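PDB 5I1V: CrmK from Actinoalloteichus sp. WH1-2216-6, which is a flavoenzyme with covalently bound FAD, probably an oxidase, involved in recycling shunt products in caerulomycin biosynthesis. Local coordinates for residues D239-W250 and F298-V308. Sequence-based numbering, arbitrary orientation.
Sequences DYVRLVSNFLDW and FLAELNEGVAV
Trp250 and Phe298 meet at one end of a pair of roughly antiparallel helices, 237-253 and 291-303. The two lie side by side on the large antiparallel sheet of this FAD-linked oxidase, and their segment axes approach to 8.5 Å. The aromatic pair is edge-to-face. Phe298 turns its edge to Trp250, and its CD1 sits over the indole, 3.4 Å from Trp250 CD2. The ring planes are 56° apart. The Glu301 carboxylate stands at the indole edge, with its CD 3.6 Å from Trp250 CD1, and forms a salt bridge with Arg253. With an alanine in place of Trp250, the edge of Phe298 would probably lose the face it packs on, and a gap would be likely beside the Glu301 carboxylate. On the sheet side, Phe247 and Phe298 both pack on Met280 and Ala266.

Midway, the Asn246 amide grips the backbone of the other segment at Leu302 and Glu304. Its ND2 donates to Leu302 O at 3.1 Å and to Glu304 O at 2.8 Å. Arg242 NE in turn donates to Asn246 OD1, which helps to fix the amide's rotation. Leu302 CD2 packs against Phe247 CA.

At the other end, Asp239 binds the chain after a type II turn, residues 303-306. With CG beside its own backbone N (chi1 -74°), its carboxylate reaches this chain. Val308 N gives OD2 a weak bond. Ala307 N meets Asp239 OD1 at 3.1 Å, nearly straight but from above the carboxylate plane.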
# COMPACT_ATOMS: atom_id res chain seq x y z
N ASP A 239 18.31 -31.02 -8.31
CA ASP A 239 17.84 -30.37 -7.08
C ASP A 239 16.50 -29.68 -7.28
O ASP A 239 15.63 -29.78 -6.43
CB ASP A 239 18.82 -29.33 -6.55
CG ASP A 239 20.04 -29.95 -5.91
OD1 ASP A 239 20.01 -31.18 -5.62
OD2 ASP A 239 21.02 -29.20 -5.68
N TYR A 240 16.35 -28.93 -8.37
CA TYR A 240 15.06 -28.28 -8.60
C TYR A 240 13.93 -29.30 -8.60
O TYR A 240 12.93 -29.11 -7.90
CB TYR A 240 15.06 -27.47 -9.90
CG TYR A 240 13.71 -26.84 -10.15
CD1 TYR A 240 13.38 -25.62 -9.57
CD2 TYR A 240 12.76 -27.47 -10.95
CE1 TYR A 240 12.16 -25.04 -9.79
CE2 TYR A 240 11.51 -26.89 -11.18
CZ TYR A 240 11.23 -25.66 -10.60
OH TYR A 240 10.01 -25.04 -10.75
N VAL A 241 14.09 -30.38 -9.39
CA VAL A 241 13.04 -31.40 -9.54
C VAL A 241 12.73 -32.04 -8.18
O VAL A 241 11.56 -32.18 -7.78
CB VAL A 241 13.38 -32.47 -10.63
CG1 VAL A 241 12.34 -33.61 -10.65
CG2 VAL A 241 13.49 -31.83 -12.02
N ARG A 242 13.76 -32.35 -7.41
CA ARG A 242 13.52 -32.98 -6.12
C ARG A 242 12.83 -32.05 -5.10
O ARG A 242 11.84 -32.41 -4.46
CB ARG A 242 14.84 -33.47 -5.55
CG ARG A 242 14.64 -34.16 -4.22
CD ARG A 242 13.81 -35.41 -4.35
NE ARG A 242 13.59 -36.02 -3.05
CZ ARG A 242 14.38 -36.94 -2.49
NH1 ARG A 242 15.48 -37.37 -3.11
NH2 ARG A 242 14.07 -37.42 -1.29
N LEU A 243 13.35 -30.84 -4.99
CA LEU A 243 12.77 -29.81 -4.13
C LEU A 243 11.27 -29.54 -4.38
O LEU A 243 10.48 -29.58 -3.46
CB LEU A 243 13.52 -28.50 -4.30
CG LEU A 243 12.90 -27.34 -3.52
CD1 LEU A 243 12.91 -27.66 -2.04
CD2 LEU A 243 13.64 -26.05 -3.83
N VAL A 244 10.91 -29.25 -5.61
CA VAL A 244 9.50 -29.07 -5.94
C VAL A 244 8.70 -30.36 -5.69
O VAL A 244 7.56 -30.30 -5.21
CB VAL A 244 9.31 -28.63 -7.40
CG1 VAL A 244 7.82 -28.64 -7.76
CG2 VAL A 244 9.92 -27.27 -7.62
N SER A 245 9.25 -31.52 -6.07
CA SER A 245 8.59 -32.81 -5.77
C SER A 245 8.34 -32.95 -4.28
O SER A 245 7.27 -33.36 -3.85
CB SER A 245 9.42 -34.01 -6.27
OG SER A 245 9.52 -33.95 -7.67
N ASN A 246 9.35 -32.65 -3.47
CA ASN A 246 9.18 -32.71 -2.01
C ASN A 246 8.05 -31.84 -1.50
O ASN A 246 7.31 -32.25 -0.62
CB ASN A 246 10.45 -32.33 -1.27
CG ASN A 246 11.53 -33.38 -1.42
OD1 ASN A 246 11.27 -34.49 -1.89
ND2 ASN A 246 12.74 -33.05 -1.03
N PHE A 247 7.99 -30.61 -2.03
CA PHE A 247 6.93 -29.65 -1.69
C PHE A 247 5.56 -30.22 -2.04
O PHE A 247 4.68 -30.29 -1.22
CB PHE A 247 7.15 -28.34 -2.44
CG PHE A 247 6.17 -27.26 -2.06
CD1 PHE A 247 6.39 -26.49 -0.93
CD2 PHE A 247 5.05 -27.01 -2.82
CE1 PHE A 247 5.49 -25.48 -0.57
CE2 PHE A 247 4.13 -26.01 -2.45
CZ PHE A 247 4.37 -25.23 -1.34
N LEU A 248 5.41 -30.67 -3.29
CA LEU A 248 4.13 -31.20 -3.75
C LEU A 248 3.69 -32.41 -2.93
O LEU A 248 2.51 -32.49 -2.53
CB LEU A 248 4.16 -31.53 -5.23
CG LEU A 248 4.48 -30.37 -6.16
CD1 LEU A 248 4.57 -30.84 -7.60
CD2 LEU A 248 3.50 -29.23 -6.04
N ASP A 249 4.63 -33.31 -2.64
CA ASP A 249 4.27 -34.54 -1.89
C ASP A 249 3.80 -34.19 -0.52
O ASP A 249 2.80 -34.72 -0.06
CB ASP A 249 5.45 -35.52 -1.74
CG ASP A 249 5.90 -36.12 -3.05
OD1 ASP A 249 5.08 -36.15 -4.01
OD2 ASP A 249 7.09 -36.54 -3.15
N TRP A 250 4.53 -33.31 0.15
CA TRP A 250 4.13 -32.90 1.49
C TRP A 250 2.74 -32.22 1.42
O TRP A 250 1.89 -32.52 2.24
CB TRP A 250 5.16 -31.98 2.15
CG TRP A 250 4.89 -31.69 3.57
CD1 TRP A 250 5.39 -32.35 4.67
CD2 TRP A 250 3.95 -30.72 4.08
NE1 TRP A 250 4.85 -31.81 5.83
CE2 TRP A 250 3.96 -30.82 5.49
CE3 TRP A 250 3.14 -29.75 3.49
CZ2 TRP A 250 3.18 -29.99 6.31
CZ3 TRP A 250 2.34 -28.94 4.31
CH2 TRP A 250 2.37 -29.06 5.69
N PHE A 298 8.31 -29.67 8.48
CA PHE A 298 8.01 -29.33 7.11
C PHE A 298 9.28 -28.86 6.40
O PHE A 298 9.61 -29.36 5.34
CB PHE A 298 6.88 -28.27 7.06
CG PHE A 298 6.73 -27.60 5.73
CD1 PHE A 298 6.29 -28.31 4.65
CD2 PHE A 298 6.97 -26.22 5.59
CE1 PHE A 298 6.16 -27.69 3.40
CE2 PHE A 298 6.82 -25.59 4.36
CZ PHE A 298 6.41 -26.33 3.27
N LEU A 299 10.02 -27.93 7.01
CA LEU A 299 11.22 -27.39 6.40
C LEU A 299 12.28 -28.51 6.16
O LEU A 299 12.96 -28.52 5.15
CB LEU A 299 11.80 -26.27 7.26
CG LEU A 299 10.94 -25.00 7.39
CD1 LEU A 299 11.60 -24.07 8.37
CD2 LEU A 299 10.74 -24.31 6.04
N ALA A 300 12.38 -29.48 7.07
CA ALA A 300 13.29 -30.63 6.87
C ALA A 300 12.88 -31.50 5.69
O ALA A 300 13.75 -31.93 4.91
CB ALA A 300 13.37 -31.47 8.14
N GLU A 301 11.59 -31.76 5.51
CA GLU A 301 11.16 -32.60 4.37
C GLU A 301 11.50 -31.97 3.04
O GLU A 301 11.89 -32.66 2.09
CB GLU A 301 9.67 -32.89 4.37
CG GLU A 301 9.21 -33.89 5.41
CD GLU A 301 8.07 -34.79 4.95
OE1 GLU A 301 7.80 -34.92 3.72
OE2 GLU A 301 7.43 -35.39 5.83
N LEU A 302 11.35 -30.65 2.94
CA LEU A 302 11.70 -29.96 1.70
C LEU A 302 13.10 -30.22 1.28
O LEU A 302 13.38 -30.28 0.09
CB LEU A 302 11.57 -28.45 1.84
CG LEU A 302 10.15 -27.91 1.87
CD1 LEU A 302 10.23 -26.39 1.67
CD2 LEU A 302 9.30 -28.53 0.80
N ASN A 303 14.00 -30.31 2.26
CA ASN A 303 15.42 -30.50 1.99
C ASN A 303 15.89 -31.91 1.73
O ASN A 303 17.05 -32.10 1.38
CB ASN A 303 16.23 -30.04 3.17
CG ASN A 303 16.08 -28.58 3.43
OD1 ASN A 303 15.93 -27.78 2.50
ND2 ASN A 303 16.15 -28.21 4.72
N GLU A 304 15.07 -32.92 1.95
CA GLU A 304 15.66 -34.24 1.87
C GLU A 304 15.98 -34.62 0.40
O GLU A 304 15.16 -34.45 -0.50
CB GLU A 304 14.91 -35.29 2.73
CG GLU A 304 13.48 -35.66 2.40
CD GLU A 304 12.69 -36.21 3.61
OE1 GLU A 304 13.13 -36.04 4.77
OE2 GLU A 304 11.60 -36.81 3.42
N GLY A 305 17.23 -35.04 0.17
CA GLY A 305 17.73 -35.35 -1.17
C GLY A 305 18.13 -34.15 -2.02
O GLY A 305 18.39 -34.30 -3.20
N VAL A 306 18.18 -32.96 -1.42
CA VAL A 306 18.38 -31.70 -2.15
C VAL A 306 19.72 -31.14 -1.70
O VAL A 306 19.92 -30.89 -0.52
CB VAL A 306 17.25 -30.68 -1.79
CG1 VAL A 306 17.51 -29.30 -2.40
CG2 VAL A 306 15.91 -31.22 -2.25
N ALA A 307 20.65 -30.95 -2.64
CA ALA A 307 22.01 -30.53 -2.28
C ALA A 307 22.09 -29.08 -1.80
O ALA A 307 22.75 -28.81 -0.82
CB ALA A 307 22.99 -30.78 -3.44
N VAL A 308 21.39 -28.14 -2.47
CA VAL A 308 21.44 -26.70 -2.10
C VAL A 308 20.85 -26.51 -0.71
O VAL A 308 19.71 -26.92 -0.48
CB VAL A 308 20.56 -25.77 -2.98
CG1 VAL A 308 21.05 -24.33 -2.87
CG2 VAL A 308 20.53 -26.21 -4.42
O HOH W 1 11.85 -36.93 0.11
O HOH W 2 7.92 -34.56 0.93